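Local structure of post-proline cleaving enzyme (Rickettsia typhi, 4HVT) at residues D265-D270 against L305-W310; G320-L325 against E350-I355. The protein probably works as a serine oligopeptidase that cleaves short peptides on the carboxyl side of proline residues. All coordinates share one frame; numbering follows the deposited sequence.

Overall arrangement
Interactions 1 and 2 are successive joints in the seven-bladed beta-propeller that accompanies the alpha/beta-hydrolase domain of prolyl oligopeptidases, and they illustrate how different chemistry can join neighbouring blades. The blade running from strand 293-298 to strand 341-344 takes part in both: its loop 305-310 reaches back to the preceding blade, and its segment 320-325 meets the following one. The centres of the contacts are about 13 Å apart, and they are coupled through the backbone, where Leu-306 O lies 2.8 Å from Gly-320 N, a probable hydrogen bond. Interaction 1 also touches the hydrolase domain, whose Ser-566, Asp-649 and His-682 probably form the catalytic triad; interaction 2 is mainly blade-to-blade packing.

Interaction 1: D265-D270 against L305-W310; sequences DFYNYD and LLRSDW
Arg-307 lays its guanidinium group over one face of the Tyr-267 ring, a cation-pi stack with CZ of Arg-307 4.2 Å from the centroid of the Tyr-267 ring and the two planes only 21° apart. The overlap is offset: NE of Arg-307 comes closest, 3.6 Å from CD1 of Tyr-267, while NH2 passes above the middle of the ring. An extended chain from CG to NE carries the arginine across, and its chi4 of 87° turns the flat group broadside to the ring. On the opposite face Phe-266 CD2 sits 3.6 Å above the plane of the Tyr-267 ring, near its rim.

Behind the tyrosine, the loop is shaped by Asp-265. Its OD1 accepts from the backbone N of Tyr-267, forming an Asx turn, and from the N of Asn-268, with OD1 and that nitrogen 2.8 Å apart; the Asn-268 amide ND2 bridges both carboxylate oxygens.

The polar ends point onward to the hydrolase domain, Tyr-267 OH bonding Glu-610 and Arg-307 NH1 bonding His-527. The pair thus joins the turn between strands 257-263 and 269-275 to the loop after strand 301-305, beside helices 524-528 and 608-611.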
ATOM      1  N   ASP A 265       0.258 -10.165  16.489  1.00 11.71           N
ATOM      2  CA  ASP A 265       1.210 -10.937  15.639  1.00 11.99           C
ATOM      3  C   ASP A 265       1.008 -10.777  14.132  1.00 12.30           C
ATOM      4  O   ASP A 265       1.384 -11.660  13.330  1.00 12.96           O
ATOM      5  CB  ASP A 265       1.121 -12.404  16.048  1.00 13.05           C
ATOM      6  CG  ASP A 265      -0.187 -13.067  15.609  1.00 14.15           C
ATOM      7  OD1 ASP A 265      -1.033 -12.402  15.018  1.00 13.52           O
ATOM      8  OD2 ASP A 265      -0.330 -14.297  15.834  1.00 18.08           O
ATOM      9  N   PHE A 266       0.511  -9.595  13.761  1.00 10.93           N
ATOM     10  CA  PHE A 266       0.209  -9.186  12.404  1.00 11.57           C
ATOM     11  C   PHE A 266      -1.245  -9.534  12.007  1.00 11.16           C
ATOM     12  O   PHE A 266      -1.929  -8.683  11.421  1.00 11.16           O
ATOM     13  CB  PHE A 266       1.202  -9.687  11.364  1.00 12.41           C
ATOM     14  CG  PHE A 266       1.244  -8.808  10.153  1.00 13.25           C
ATOM     15  CD1 PHE A 266       2.039  -7.685  10.151  1.00 14.32           C
ATOM     16  CD2 PHE A 266       0.441  -9.092   9.066  1.00 13.96           C
ATOM     17  CE1 PHE A 266       2.032  -6.838   9.038  1.00 15.16           C
ATOM     18  CE2 PHE A 266       0.427  -8.241   7.946  1.00 14.70           C
ATOM     19  CZ  PHE A 266       1.259  -7.156   7.940  1.00 15.08           C
ATOM     20  N   TYR A 267      -1.698 -10.758  12.319  1.00 10.36           N
ATOM     21  CA  TYR A 267      -3.039 -11.259  11.913  1.00 10.12           C
ATOM     22  C   TYR A 267      -4.039 -11.359  13.035  1.00 10.04           C
ATOM     23  O   TYR A 267      -5.255 -11.309  12.788  1.00 10.13           O
ATOM     24  CB  TYR A 267      -2.921 -12.627  11.208  1.00 10.26           C
ATOM     25  CG  TYR A 267      -2.158 -12.500   9.906  1.00 10.22           C
ATOM     26  CD1 TYR A 267      -2.707 -11.891   8.798  1.00 10.07           C
ATOM     27  CD2 TYR A 267      -0.821 -12.927   9.835  1.00 10.40           C
ATOM     28  CE1 TYR A 267      -1.969 -11.718   7.627  1.00 10.32           C
ATOM     29  CE2 TYR A 267      -0.077 -12.754   8.671  1.00 10.41           C
ATOM     30  CZ  TYR A 267      -0.665 -12.149   7.567  1.00 10.42           C
ATOM     31  OH  TYR A 267       0.106 -11.966   6.408  1.00 11.28           O
ATOM     32  N   ASN A 268      -3.582 -11.431  14.289  1.00 10.39           N
ATOM     33  CA  ASN A 268      -4.474 -11.503  15.449  1.00 10.31           C
ATOM     34  C   ASN A 268      -4.384 -10.267  16.330  1.00 10.26           C
ATOM     35  O   ASN A 268      -3.335  -9.660  16.418  1.00 10.08           O
ATOM     36  CB  ASN A 268      -4.144 -12.744  16.308  1.00 11.15           C
ATOM     37  CG  ASN A 268      -4.412 -14.038  15.554  1.00 11.82           C
ATOM     38  OD1 ASN A 268      -5.566 -14.467  15.401  1.00 12.25           O
ATOM     39  ND2 ASN A 268      -3.360 -14.659  15.096  1.00 12.40           N
ATOM     40  N   TYR A 269      -5.513  -9.901  16.943  1.00  9.95           N
ATOM     41  CA  TYR A 269      -5.645  -8.674  17.609  1.00  9.96           C
ATOM     42  C   TYR A 269      -6.346  -8.827  18.946  1.00 10.53           C
ATOM     43  O   TYR A 269      -7.152  -9.763  19.122  1.00 11.06           O
ATOM     44  CB  TYR A 269      -6.540  -7.751  16.761  1.00  9.72           C
ATOM     45  CG  TYR A 269      -6.036  -7.355  15.419  1.00  9.57           C
ATOM     46  CD1 TYR A 269      -6.109  -8.250  14.330  1.00  9.69           C
ATOM     47  CD2 TYR A 269      -5.570  -6.071  15.196  1.00  9.28           C
ATOM     48  CE1 TYR A 269      -5.695  -7.833  13.068  1.00  9.99           C
ATOM     49  CE2 TYR A 269      -5.145  -5.671  13.957  1.00  9.71           C
ATOM     50  CZ  TYR A 269      -5.231  -6.554  12.896  1.00  9.93           C
ATOM     51  OH  TYR A 269      -4.807  -6.141  11.645  1.00 11.44           O
ATOM     52  N   ASP A 270      -6.078  -7.868  19.857  1.00 10.92           N
ATOM     53  CA  ASP A 270      -6.941  -7.521  20.972  1.00 11.26           C
ATOM     54  C   ASP A 270      -7.540  -6.166  20.647  1.00 10.43           C
ATOM     55  O   ASP A 270      -6.817  -5.222  20.481  1.00 10.19           O
ATOM     56  CB  ASP A 270      -6.178  -7.331  22.280  1.00 12.60           C
ATOM     57  CG  ASP A 270      -5.531  -8.575  22.772  1.00 14.20           C
ATOM     58  OD1 ASP A 270      -6.065  -9.689  22.516  1.00 16.65           O
ATOM     59  OD2 ASP A 270      -4.532  -8.402  23.486  1.00 15.19           O
ATOM     60  N   LEU A 305     -14.840  -8.343   8.694  1.00  8.16           N
ATOM     61  CA  LEU A 305     -14.362  -9.375   7.783  1.00  8.33           C
ATOM     62  C   LEU A 305     -13.759 -10.525   8.572  1.00  8.66           C
ATOM     63  O   LEU A 305     -13.002 -10.284   9.499  1.00  8.60           O
ATOM     64  CB  LEU A 305     -13.277  -8.808   6.860  1.00  8.03           C
ATOM     65  CG  LEU A 305     -12.572  -9.739   5.869  1.00  8.06           C
ATOM     66  CD1 LEU A 305     -13.599 -10.264   4.882  1.00  8.51           C
ATOM     67  CD2 LEU A 305     -11.420  -9.030   5.194  1.00  7.90           C
ATOM     68  N   LEU A 306     -14.054 -11.746   8.127  1.00  9.29           N
ATOM     69  CA  LEU A 306     -13.488 -12.956   8.718  1.00  9.53           C
ATOM     70  C   LEU A 306     -12.276 -13.433   7.931  1.00  9.68           C
ATOM     71  O   LEU A 306     -12.334 -13.564   6.732  1.00  9.83           O
ATOM     72  CB  LEU A 306     -14.535 -14.059   8.836  1.00 10.21           C
ATOM     73  CG  LEU A 306     -15.863 -13.701   9.509  1.00 10.44           C
ATOM     74  CD1 LEU A 306     -16.714 -14.949   9.694  1.00 11.18           C
ATOM     75  CD2 LEU A 306     -15.640 -12.962  10.829  1.00 10.57           C
ATOM     76  N   ARG A 307     -11.214 -13.755   8.662  1.00  9.78           N
ATOM     77  CA  ARG A 307     -10.039 -14.392   8.057  1.00  9.91           C
ATOM     78  C   ARG A 307     -10.121 -15.934   8.233  1.00 10.46           C
ATOM     79  O   ARG A 307      -9.472 -16.695   7.491  1.00 10.24           O
ATOM     80  CB  ARG A 307      -8.756 -13.827   8.707  1.00  9.85           C
ATOM     81  CG  ARG A 307      -7.516 -14.617   8.352  1.00 10.36           C
ATOM     82  CD  ARG A 307      -6.252 -13.819   8.630  1.00 10.36           C
ATOM     83  NE  ARG A 307      -5.061 -14.674   8.618  1.00 10.70           N
ATOM     84  CZ  ARG A 307      -4.348 -15.000   7.545  1.00 10.89           C
ATOM     85  NH1 ARG A 307      -4.722 -14.583   6.347  1.00 11.23           N
ATOM     86  NH2 ARG A 307      -3.291 -15.849   7.656  1.00 11.01           N
ATOM     87  N   SER A 308     -10.816 -16.387   9.287  1.00 10.73           N
ATOM     88  CA  SER A 308     -11.024 -17.797   9.553  1.00 11.82           C
ATOM     89  C   SER A 308     -12.499 -18.115   9.685  1.00 12.50           C
ATOM     90  O   SER A 308     -13.316 -17.207   9.951  1.00 11.86           O
ATOM     91  CB  SER A 308     -10.281 -18.206  10.837  1.00 12.17           C
ATOM     92  OG  SER A 308      -8.899 -17.978  10.700  1.00 12.55           O
ATOM     93  N   ASP A 309     -12.828 -19.408   9.536  1.00 13.43           N
ATOM     94  CA  ASP A 309     -14.216 -19.844   9.789  1.00 14.55           C
ATOM     95  C   ASP A 309     -14.586 -19.515  11.233  1.00 14.62           C
ATOM     96  O   ASP A 309     -13.741 -19.588  12.124  1.00 14.48           O
ATOM     97  CB  ASP A 309     -14.386 -21.354   9.644  1.00 15.74           C
ATOM     98  CG  ASP A 309     -14.164 -21.869   8.244  1.00 16.53           C
ATOM     99  OD1 ASP A 309     -14.133 -21.099   7.252  1.00 16.53           O
ATOM    100  OD2 ASP A 309     -13.986 -23.132   8.163  1.00 18.65           O
ATOM    101  N   TRP A 310     -15.834 -19.114  11.437  1.00 15.27           N
ATOM    102  CA  TRP A 310     -16.356 -18.809  12.765  1.00 15.30           C
ATOM    103  C   TRP A 310     -17.568 -19.715  13.069  1.00 17.05           C
ATOM    104  O   TRP A 310     -18.591 -19.553  12.424  1.00 16.65           O
ATOM    105  CB  TRP A 310     -16.793 -17.359  12.782  1.00 14.58           C
ATOM    106  CG  TRP A 310     -17.228 -16.818  14.093  1.00 14.64           C
ATOM    107  CD1 TRP A 310     -17.193 -17.446  15.332  1.00 15.33           C
ATOM    108  CD2 TRP A 310     -17.757 -15.517  14.331  1.00 14.09           C
ATOM    109  NE1 TRP A 310     -17.681 -16.588  16.303  1.00 15.31           N
ATOM    110  CE2 TRP A 310     -18.019 -15.396  15.714  1.00 14.55           C
ATOM    111  CE3 TRP A 310     -18.046 -14.445  13.517  1.00 14.35           C
ATOM    112  CZ2 TRP A 310     -18.539 -14.208  16.274  1.00 13.90           C
ATOM    113  CZ3 TRP A 310     -18.549 -13.286  14.046  1.00 13.68           C
ATOM    114  CH2 TRP A 310     -18.758 -13.145  15.413  1.00 13.64           C
TER

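Interaction 2: G320-L325 against E350-I355; sequences GSLVAL and EVFNFI
A water molecule stands between the backbones of Gly-320 and Phe-352, donating to Gly-320 O at 2.7 Å and accepting from Phe-352 N at 2.9 Å. In a beta-propeller, neighbouring blades pack face to face mainly through side chains, so a backbone-to-backbone water bridge stands out. Here segment 320-325, in the blade running from strand 293-298 to strand 341-344, faces strand 350-357, the first of the next blade. With Gly-320 O and Phe-352 N about 4.7 Å apart, too far for a direct bond, the water satisfies both the carbonyl and the N-H. Gly-320 takes a positive phi of 91°, a conformation in which a CB would collide with the carbonyl oxygen of the residue before it.

Beyond the water the contact is apolar and centres on Leu-322. CD1 takes the face of the Phe-352 ring, while CD2 reaches mainly Ile-355. The CD1 methyl makes a CH-pi contact, 4.1 Å from the ring centroid, and approaches most closely at CE1 of Phe-352. The ring is brought there by a chi1 of 176°, which sets its CG anti to the backbone N. On its other face lies the backbone N of Phe-354, 3.7 Å above the plane of the Phe-352 ring, and Ile-355 CG1 stands at the ring edge.

A classic beta bulge, in which Asn-353 and Phe-354 both face Ala-365 of the neighbouring strand, interrupts the regular alternation, and both Phe-352 and Ile-355, three residues apart, point toward segment 320-325. Phe-344 of strand 341-344 touches both Leu-322 and Phe-352, while Leu-364 packs on Phe-352 from within its own blade. The second leucine methyl closes the contact: CD2 of Leu-322 meets CD1 of Ile-355 at 3.8 Å.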
ATOM      1  N   GLY A 320     -13.558 -15.374   5.001  1.00 10.70           N
ATOM      2  CA  GLY A 320     -13.796 -14.443   3.883  1.00 10.56           C
ATOM      3  C   GLY A 320     -15.172 -13.798   3.823  1.00 10.28           C
ATOM      4  O   GLY A 320     -15.414 -12.931   2.991  1.00 10.14           O
ATOM      5  N   SER A 321     -16.064 -14.190   4.727  1.00 10.24           N
ATOM      6  CA  SER A 321     -17.371 -13.585   4.875  1.00 10.22           C
ATOM      7  C   SER A 321     -17.314 -12.228   5.549  1.00  9.55           C
ATOM      8  O   SER A 321     -16.380 -11.910   6.291  1.00  8.94           O
ATOM      9  CB  SER A 321     -18.319 -14.490   5.709  1.00 10.78           C
ATOM     10  OG  SER A 321     -18.460 -15.797   5.119  1.00 11.55           O
ATOM     11  N   LEU A 322     -18.333 -11.433   5.255  1.00  9.43           N
ATOM     12  CA  LEU A 322     -18.533 -10.159   5.923  1.00  9.27           C
ATOM     13  C   LEU A 322     -19.779 -10.262   6.783  1.00  9.48           C
ATOM     14  O   LEU A 322     -20.836 -10.626   6.304  1.00  9.76           O
ATOM     15  CB  LEU A 322     -18.698  -9.026   4.919  1.00  8.90           C
ATOM     16  CG  LEU A 322     -18.593  -7.614   5.567  1.00  8.84           C
ATOM     17  CD1 LEU A 322     -17.134  -7.218   5.817  1.00  8.50           C
ATOM     18  CD2 LEU A 322     -19.266  -6.568   4.669  1.00  9.10           C
ATOM     19  N   VAL A 323     -19.653  -9.909   8.057  1.00  9.50           N
ATOM     20  CA  VAL A 323     -20.817  -9.837   8.927  1.00  9.70           C
ATOM     21  C   VAL A 323     -21.041  -8.391   9.431  1.00  9.50           C
ATOM     22  O   VAL A 323     -20.129  -7.531   9.327  1.00  8.97           O
ATOM     23  CB  VAL A 323     -20.633 -10.742  10.177  1.00  9.91           C
ATOM     24  CG1 VAL A 323     -20.356 -12.207   9.802  1.00 10.27           C
ATOM     25  CG2 VAL A 323     -19.501 -10.197  11.058  1.00  9.55           C
ATOM     26  N   ALA A 324     -22.273  -8.119   9.878  1.00  9.88           N
ATOM     27  CA  ALA A 324     -22.609  -6.872  10.445  1.00  9.78           C
ATOM     28  C   ALA A 324     -23.287  -7.135  11.752  1.00 10.14           C
ATOM     29  O   ALA A 324     -23.966  -8.163  11.929  1.00 10.75           O
ATOM     30  CB  ALA A 324     -23.569  -6.139   9.549  1.00 10.00           C
ATOM     31  N   LEU A 325     -23.089  -6.195  12.659  1.00 10.08           N
ATOM     32  CA  LEU A 325     -23.750  -6.255  13.977  1.00 10.62           C
ATOM     33  C   LEU A 325     -23.841  -4.862  14.574  1.00 10.24           C
ATOM     34  O   LEU A 325     -23.066  -3.950  14.312  1.00  9.35           O
ATOM     35  CB  LEU A 325     -23.064  -7.183  14.978  1.00 10.90           C
ATOM     36  CG  LEU A 325     -21.624  -6.959  15.437  1.00 10.92           C
ATOM     37  CD1 LEU A 325     -21.254  -7.764  16.670  1.00 11.57           C
ATOM     38  CD2 LEU A 325     -20.565  -7.207  14.314  1.00 10.64           C
ATOM     39  N   GLU A 350     -14.875 -15.593  -5.488  1.00 12.29           N
ATOM     40  CA  GLU A 350     -15.167 -14.256  -4.925  1.00 11.59           C
ATOM     41  C   GLU A 350     -14.287 -13.918  -3.737  1.00 11.09           C
ATOM     42  O   GLU A 350     -13.860 -14.820  -2.951  1.00 11.33           O
ATOM     43  CB  GLU A 350     -16.632 -14.107  -4.477  1.00 11.90           C
ATOM     44  CG  GLU A 350     -17.656 -14.094  -5.622  1.00 12.48           C
ATOM     45  CD  GLU A 350     -19.035 -13.857  -5.042  1.00 12.95           C
ATOM     46  OE1 GLU A 350     -19.680 -14.826  -4.593  1.00 13.80           O
ATOM     47  OE2 GLU A 350     -19.453 -12.675  -4.980  1.00 13.03           O
ATOM     48  N   VAL A 351     -14.045 -12.623  -3.588  1.00 10.42           N
ATOM     49  CA  VAL A 351     -13.355 -12.109  -2.408  1.00  9.83           C
ATOM     50  C   VAL A 351     -13.893 -10.715  -2.045  1.00  9.36           C
ATOM     51  O   VAL A 351     -14.243  -9.931  -2.912  1.00  9.38           O
ATOM     52  CB  VAL A 351     -11.823 -12.090  -2.597  1.00  9.75           C
ATOM     53  CG1 VAL A 351     -11.395 -11.014  -3.624  1.00  9.70           C
ATOM     54  CG2 VAL A 351     -11.124 -11.803  -1.285  1.00  9.53           C
ATOM     55  N   PHE A 352     -13.951 -10.431  -0.754  1.00  8.72           N
ATOM     56  CA  PHE A 352     -14.200  -9.097  -0.282  1.00  8.38           C
ATOM     57  C   PHE A 352     -13.115  -8.070  -0.610  1.00  8.33           C
ATOM     58  O   PHE A 352     -11.901  -8.349  -0.516  1.00  8.56           O
ATOM     59  CB  PHE A 352     -14.394  -9.163   1.244  1.00  8.26           C
ATOM     60  CG  PHE A 352     -14.572  -7.813   1.892  1.00  7.82           C
ATOM     61  CD1 PHE A 352     -15.809  -7.192   1.876  1.00  7.98           C
ATOM     62  CD2 PHE A 352     -13.520  -7.176   2.536  1.00  7.52           C
ATOM     63  CE1 PHE A 352     -15.992  -5.951   2.528  1.00  7.82           C
ATOM     64  CE2 PHE A 352     -13.688  -5.969   3.188  1.00  7.19           C
ATOM     65  CZ  PHE A 352     -14.918  -5.311   3.136  1.00  7.45           C
ATOM     66  N   ASN A 353     -13.503  -6.860  -1.025  1.00  8.16           N
ATOM     67  CA  ASN A 353     -12.569  -5.795  -1.217  1.00  8.09           C
ATOM     68  C   ASN A 353     -12.687  -4.707  -0.124  1.00  7.74           C
ATOM     69  O   ASN A 353     -11.787  -4.562   0.738  1.00  7.41           O
ATOM     70  CB  ASN A 353     -12.638  -5.232  -2.636  1.00  8.43           C
ATOM     71  CG  ASN A 353     -11.535  -4.239  -2.950  1.00  8.61           C
ATOM     72  OD1 ASN A 353     -10.518  -4.134  -2.246  1.00  9.13           O
ATOM     73  ND2 ASN A 353     -11.746  -3.467  -4.027  1.00  8.65           N
ATOM     74  N   PHE A 354     -13.779  -3.963  -0.141  1.00  7.96           N
ATOM     75  CA  PHE A 354     -13.986  -2.922   0.844  1.00  7.93           C
ATOM     76  C   PHE A 354     -15.454  -2.589   1.049  1.00  8.20           C
ATOM     77  O   PHE A 354     -16.299  -2.878   0.198  1.00  8.16           O
ATOM     78  CB  PHE A 354     -13.168  -1.629   0.555  1.00  7.98           C
ATOM     79  CG  PHE A 354     -13.541  -0.899  -0.701  1.00  8.44           C
ATOM     80  CD1 PHE A 354     -14.678  -0.090  -0.722  1.00  8.77           C
ATOM     81  CD2 PHE A 354     -12.756  -1.001  -1.846  1.00  8.83           C
ATOM     82  CE1 PHE A 354     -15.035   0.611  -1.878  1.00  9.03           C
ATOM     83  CE2 PHE A 354     -13.071  -0.274  -2.986  1.00  8.79           C
ATOM     84  CZ  PHE A 354     -14.230   0.516  -3.001  1.00  9.01           C
ATOM     85  N   ILE A 355     -15.706  -1.944   2.193  1.00  8.40           N
ATOM     86  CA  ILE A 355     -16.970  -1.202   2.466  1.00  9.20           C
ATOM     87  C   ILE A 355     -16.681   0.303   2.409  1.00  9.07           C
ATOM     88  O   ILE A 355     -15.628   0.756   2.859  1.00  9.45           O
ATOM     89  CB  ILE A 355     -17.483  -1.525   3.858  1.00  9.81           C
ATOM     90  CG1 ILE A 355     -18.083  -2.937   3.916  1.00 10.57           C
ATOM     91  CG2 ILE A 355     -18.500  -0.536   4.422  1.00 10.25           C
ATOM     92  CD1 ILE A 355     -19.488  -3.047   3.383  1.00 11.28           C
TER
HETATM   93  O   HOH W   1     -13.454 -12.569   1.116  1.00  8.61           O